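Local coordinates for N-acetylcysteine deacetylase (Bacillus subtilis, PDB 1YSJ), which probably hydrolyses N-acetylcysteine to cysteine and acetate with two divalent metal ions, a step in growth on S-(2-succino)cysteine as sulfur source, at residues T118-S130 and H374-A388. The protein carries 1 engineered substitution. Residues are numbered along the deposited sequence; the frame is centred on the assembly and turned at random.
With NI (nickel (II) ion), chain C; NI (nickel (II) ion), chain D.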
loop_
_atom_site.group_PDB
_atom_site.type_symbol
_atom_site.label_atom_id
_atom_site.label_comp_id
_atom_site.label_asym_id
_atom_site.label_seq_id
_atom_site.Cartn_x
_atom_site.Cartn_y
_atom_site.Cartn_z
ATOM N N THR A 118 -21.877 -19.943 3.300
ATOM C CA THR A 118 -22.489 -19.363 4.492
ATOM C C THR A 118 -22.532 -20.402 5.614
ATOM O O THR A 118 -22.803 -21.581 5.373
ATOM C CB THR A 118 -23.900 -18.794 4.199
ATOM O OG1 THR A 118 -23.822 -17.880 3.100
ATOM C CG2 THR A 118 -24.462 -18.039 5.407
HETATM N N MSE A 119 -22.243 -19.961 6.837
HETATM C CA MSE A 119 -22.203 -20.848 7.995
HETATM C C MSE A 119 -22.393 -20.107 9.308
HETATM O O MSE A 119 -21.866 -19.011 9.492
HETATM C CB MSE A 119 -20.884 -21.626 8.044
HETATM C CG MSE A 119 -20.622 -22.317 9.374
HETATM SE SE MSE A 119 -18.851 -23.100 9.568
HETATM C CE MSE A 119 -17.867 -21.898 8.456
ATOM N N HIS A 120 -23.131 -20.735 10.220
ATOM C CA HIS A 120 -23.210 -20.296 11.604
ATOM C C HIS A 120 -21.949 -20.716 12.363
ATOM O O HIS A 120 -21.987 -21.616 13.205
ATOM C CB HIS A 120 -24.474 -20.860 12.272
ATOM C CG HIS A 120 -25.670 -19.968 12.149
ATOM N ND1 HIS A 120 -25.734 -18.726 12.744
ATOM C CD2 HIS A 120 -26.849 -20.138 11.507
ATOM C CE1 HIS A 120 -26.898 -18.165 12.465
ATOM N NE2 HIS A 120 -27.592 -19.001 11.714
ATOM N N ALA A 121 -20.837 -20.050 12.058
ATOM C CA ALA A 121 -19.527 -20.391 12.617
ATOM C C ALA A 121 -19.237 -19.683 13.944
ATOM O O ALA A 121 -18.123 -19.746 14.462
ATOM C CB ALA A 121 -18.425 -20.093 11.598
ATOM N N CYS A 122 -20.244 -19.017 14.492
ATOM C CA CYS A 122 -20.097 -18.310 15.759
ATOM C C CYS A 122 -21.145 -18.753 16.792
ATOM O O CYS A 122 -21.227 -18.186 17.877
ATOM C CB CYS A 122 -20.151 -16.798 15.525
ATOM S SG CYS A 122 -19.239 -15.817 16.749
ATOM N N GLY A 123 -21.938 -19.767 16.442
ATOM C CA GLY A 123 -22.922 -20.354 17.362
ATOM C C GLY A 123 -24.183 -19.535 17.624
ATOM O O GLY A 123 -24.870 -19.762 18.615
ATOM N N HIS A 124 -24.504 -18.604 16.728
ATOM C CA HIS A 124 -25.679 -17.743 16.889
ATOM C C HIS A 124 -26.986 -18.514 16.730
ATOM O O HIS A 124 -28.030 -18.111 17.266
ATOM C CB HIS A 124 -25.617 -16.570 15.911
ATOM C CG HIS A 124 -24.490 -15.619 16.180
ATOM N ND1 HIS A 124 -24.402 -14.382 15.575
ATOM C CD2 HIS A 124 -23.412 -15.717 16.995
ATOM C CE1 HIS A 124 -23.310 -13.767 15.995
ATOM N NE2 HIS A 124 -22.692 -14.554 16.858
ATOM N N ASP A 125 -26.925 -19.615 15.983
ATOM C CA ASP A 125 -28.020 -20.567 15.920
ATOM C C ASP A 125 -28.301 -21.125 17.326
ATOM O O ASP A 125 -29.454 -21.154 17.765
ATOM C CB ASP A 125 -27.720 -21.691 14.907
ATOM C CG ASP A 125 -26.378 -22.380 15.149
ATOM O OD1 ASP A 125 -25.445 -21.747 15.689
ATOM O OD2 ASP A 125 -26.248 -23.566 14.779
ATOM N N PHE A 126 -27.236 -21.533 18.024
ATOM C CA PHE A 126 -27.304 -21.937 19.431
ATOM C C PHE A 126 -27.876 -20.857 20.357
ATOM O O PHE A 126 -28.761 -21.150 21.162
ATOM C CB PHE A 126 -25.932 -22.412 19.930
ATOM C CG PHE A 126 -25.816 -22.487 21.432
ATOM C CD1 PHE A 126 -26.407 -23.529 22.141
ATOM C CD2 PHE A 126 -25.102 -21.518 22.136
ATOM C CE1 PHE A 126 -26.301 -23.599 23.527
ATOM C CE2 PHE A 126 -24.988 -21.579 23.525
ATOM C CZ PHE A 126 -25.590 -22.623 24.222
ATOM N N HIS A 127 -27.374 -19.625 20.254
ATOM C CA HIS A 127 -27.877 -18.521 21.081
ATOM C C HIS A 127 -29.376 -18.338 20.893
ATOM O O HIS A 127 -30.115 -18.219 21.875
ATOM C CB HIS A 127 -27.169 -17.195 20.776
ATOM C CG HIS A 127 -25.688 -17.231 20.983
ATOM N ND1 HIS A 127 -24.825 -16.399 20.303
ATOM C CD2 HIS A 127 -24.914 -18.009 21.776
ATOM C CE1 HIS A 127 -23.584 -16.656 20.677
ATOM N NE2 HIS A 127 -23.611 -17.632 21.565
ATOM N N THR A 128 -29.804 -18.328 19.628
ATOM C CA THR A 128 -31.206 -18.149 19.258
ATOM C C THR A 128 -32.102 -19.250 19.826
ATOM O O THR A 128 -33.076 -18.953 20.521
ATOM C CB THR A 128 -31.369 -18.039 17.715
ATOM O OG1 THR A 128 -30.711 -16.849 17.257
ATOM C CG2 THR A 128 -32.843 -17.994 17.307
ATOM N N ALA A 129 -31.763 -20.505 19.545
ATOM C CA ALA A 129 -32.540 -21.648 20.040
ATOM C C ALA A 129 -32.632 -21.686 21.572
ATOM O O ALA A 129 -33.700 -21.967 22.114
ATOM C CB ALA A 129 -31.983 -22.955 19.501
ATOM N N SER A 130 -31.522 -21.381 22.249
ATOM C CA SER A 130 -31.472 -21.300 23.716
ATOM C C SER A 130 -32.451 -20.283 24.279
ATOM O O SER A 130 -33.211 -20.598 25.194
ATOM C CB SER A 130 -30.062 -20.945 24.198
ATOM O OG SER A 130 -29.160 -22.017 23.996
ATOM N N HIS A 374 -15.576 -18.534 14.357
ATOM C CA HIS A 374 -15.317 -18.210 12.942
ATOM C C HIS A 374 -14.544 -19.271 12.153
ATOM O O HIS A 374 -14.357 -19.135 10.944
ATOM C CB HIS A 374 -14.660 -16.829 12.792
ATOM C CG HIS A 374 -15.570 -15.688 13.128
ATOM N ND1 HIS A 374 -15.599 -14.520 12.396
ATOM C CD2 HIS A 374 -16.494 -15.542 14.106
ATOM C CE1 HIS A 374 -16.493 -13.698 12.918
ATOM N NE2 HIS A 374 -17.051 -14.294 13.956
ATOM N N HIS A 375 -14.107 -20.327 12.829
ATOM C CA HIS A 375 -13.428 -21.422 12.158
ATOM C C HIS A 375 -14.442 -22.220 11.330
ATOM O O HIS A 375 -15.561 -22.433 11.781
ATOM C CB HIS A 375 -12.737 -22.325 13.183
ATOM C CG HIS A 375 -11.713 -23.238 12.590
ATOM N ND1 HIS A 375 -10.364 -22.954 12.606
ATOM C CD2 HIS A 375 -11.839 -24.429 11.959
ATOM C CE1 HIS A 375 -9.703 -23.930 12.009
ATOM N NE2 HIS A 375 -10.575 -24.838 11.609
ATOM N N PRO A 376 -14.062 -22.637 10.105
ATOM C CA PRO A 376 -14.904 -23.513 9.271
ATOM C C PRO A 376 -15.378 -24.807 9.956
ATOM O O PRO A 376 -16.444 -25.325 9.616
ATOM C CB PRO A 376 -13.995 -23.851 8.086
ATOM C CG PRO A 376 -13.048 -22.709 7.999
ATOM C CD PRO A 376 -12.812 -22.263 9.416
ATOM N N ALA A 377 -14.590 -25.317 10.902
ATOM C CA ALA A 377 -14.911 -26.564 11.605
ATOM C C ALA A 377 -15.492 -26.322 13.002
ATOM O O ALA A 377 -15.605 -27.255 13.802
ATOM C CB ALA A 377 -13.681 -27.470 11.681
ATOM N N PHE A 378 -15.859 -25.069 13.278
ATOM C CA PHE A 378 -16.450 -24.665 14.556
ATOM C C PHE A 378 -17.619 -25.568 14.969
ATOM O O PHE A 378 -18.502 -25.866 14.157
ATOM C CB PHE A 378 -16.902 -23.200 14.473
ATOM C CG PHE A 378 -17.756 -22.748 15.623
ATOM C CD1 PHE A 378 -17.177 -22.179 16.753
ATOM C CD2 PHE A 378 -19.145 -22.871 15.567
ATOM C CE1 PHE A 378 -17.967 -21.743 17.822
ATOM C CE2 PHE A 378 -19.944 -22.441 16.631
ATOM C CZ PHE A 378 -19.350 -21.876 17.761
ATOM N N THR A 379 -17.606 -25.994 16.232
ATOM C CA THR A 379 -18.629 -26.885 16.792
ATOM C C THR A 379 -19.089 -26.426 18.175
ATOM O O THR A 379 -18.465 -25.564 18.801
ATOM C CB THR A 379 -18.106 -28.333 16.955
ATOM O OG1 THR A 379 -16.878 -28.317 17.696
ATOM C CG2 THR A 379 -17.888 -29.011 15.600
ATOM N N LEU A 380 -20.181 -27.025 18.645
ATOM C CA LEU A 380 -20.657 -26.836 20.010
ATOM C C LEU A 380 -21.423 -28.078 20.470
ATOM O O LEU A 380 -22.055 -28.756 19.659
ATOM C CB LEU A 380 -21.512 -25.562 20.128
ATOM C CG LEU A 380 -22.774 -25.423 19.268
ATOM C CD1 LEU A 380 -24.034 -25.815 20.050
ATOM C CD2 LEU A 380 -22.884 -23.996 18.743
ATOM N N ASP A 381 -21.342 -28.375 21.765
ATOM C CA ASP A 381 -22.061 -29.501 22.364
ATOM C C ASP A 381 -23.483 -29.038 22.662
ATOM O O ASP A 381 -23.685 -28.089 23.424
ATOM C CB ASP A 381 -21.359 -29.954 23.647
ATOM C CG ASP A 381 -21.737 -31.367 24.074
ATOM O OD1 ASP A 381 -22.933 -31.733 24.015
ATOM O OD2 ASP A 381 -20.825 -32.114 24.498
ATOM N N GLU A 382 -24.461 -29.709 22.059
ATOM C CA GLU A 382 -25.865 -29.287 22.129
ATOM C C GLU A 382 -26.515 -29.503 23.501
ATOM O O GLU A 382 -27.644 -29.065 23.728
ATOM C CB GLU A 382 -26.688 -29.954 21.020
ATOM C CG GLU A 382 -26.397 -29.399 19.626
ATOM C CD GLU A 382 -26.860 -30.313 18.496
ATOM O OE1 GLU A 382 -26.835 -31.552 18.668
ATOM O OE2 GLU A 382 -27.235 -29.788 17.425
ATOM N N GLU A 383 -25.801 -30.160 24.413
ATOM C CA GLU A 383 -26.261 -30.291 25.797
ATOM C C GLU A 383 -26.345 -28.929 26.494
ATOM O O GLU A 383 -27.112 -28.758 27.446
ATOM C CB GLU A 383 -25.361 -31.244 26.594
ATOM C CG GLU A 383 -25.317 -32.688 26.070
ATOM C CD GLU A 383 -26.523 -33.536 26.471
ATOM O OE1 GLU A 383 -27.587 -32.976 26.823
ATOM O OE2 GLU A 383 -26.401 -34.781 26.428
ATOM N N ALA A 384 -25.563 -27.967 26.002
ATOM C CA ALA A 384 -25.570 -26.594 26.517
ATOM C C ALA A 384 -26.897 -25.866 26.271
ATOM O O ALA A 384 -27.164 -24.833 26.890
ATOM C CB ALA A 384 -24.412 -25.800 25.931
ATOM N N LEU A 385 -27.716 -26.408 25.369
ATOM C CA LEU A 385 -29.035 -25.854 25.065
ATOM C C LEU A 385 -29.977 -25.924 26.260
ATOM O O LEU A 385 -30.761 -25.007 26.493
ATOM C CB LEU A 385 -29.655 -26.563 23.863
ATOM C CG LEU A 385 -29.173 -26.135 22.475
ATOM C CD1 LEU A 385 -29.513 -27.209 21.437
ATOM C CD2 LEU A 385 -29.766 -24.782 22.082
ATOM N N THR A 386 -29.894 -27.019 27.008
ATOM C CA THR A 386 -30.609 -27.143 28.275
ATOM C C THR A 386 -30.049 -26.127 29.276
ATOM O O THR A 386 -30.800 -25.331 29.846
ATOM C CB THR A 386 -30.510 -28.583 28.828
ATOM O OG1 THR A 386 -31.038 -29.493 27.857
ATOM C CG2 THR A 386 -31.284 -28.737 30.136
ATOM N N VAL A 387 -28.729 -26.143 29.451
ATOM C CA VAL A 387 -28.042 -25.248 30.384
ATOM C C VAL A 387 -28.459 -23.795 30.184
ATOM O O VAL A 387 -28.922 -23.144 31.122
ATOM C CB VAL A 387 -26.492 -25.360 30.274
ATOM C CG1 VAL A 387 -25.811 -24.454 31.298
ATOM C CG2 VAL A 387 -26.031 -26.814 30.461
ATOM N N ALA A 388 -28.307 -23.307 28.956
ATOM C CA ALA A 388 -28.499 -21.899 28.643
ATOM C C ALA A 388 -29.954 -21.450 28.744
ATOM O O ALA A 388 -30.236 -20.355 29.239
ATOM C CB ALA A 388 -27.932 -21.587 27.259
HETATM NI NI NI C . -20.916 -14.252 17.835
HETATM NI NI NI D . -18.713 -13.694 15.384
HETATM O O HOH W 1 -19.817 -12.784 17.405
HETATM O O HOH W 2 -22.107 -12.591 18.832
HETATM O O HOH W 3 -17.184 -12.647 16.814
#
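Cys122 and His374 meet at the dinuclear nickel centre of this M20-family peptidase, where SG bridges the two metals, 2.5 Å from the chain C nickel and 2.6 Å from the chain D nickel. His374 NE2 binds the chain D ion, its ring presenting an edge to SG, while His124 NE2 holds the other; Glu158 and His182 add further ligands, and water 1 also spans the pair. One backbone hydrogen bond, His374 N to Ala121 O (2.8 Å, N-H...O angle 162°), ties the two metal-bearing loops together. In Phe378, CG anti to the backbone N (chi1 169°) carries the ring toward the 121-123 backbone, one face toward Ala121 O and Cys122 N, with CE2 3.3 Å from Gly123 N. A serine in place of this ring would probably leave that backbone without its packing partner, opening a gap there. Apolar packing joins helix 124-139 to helix 384-402 and the loop leading into it; the axes of segments 124-130 and 384-388 cross at -49°. Phe126 sets CB against Leu380 CD2 and its ring edge against Ala384 C, and Ser130 OG sits over one ring face. That hydroxyl donates to Phe126 O and also touches Leu385 CD2 at 3.4 Å.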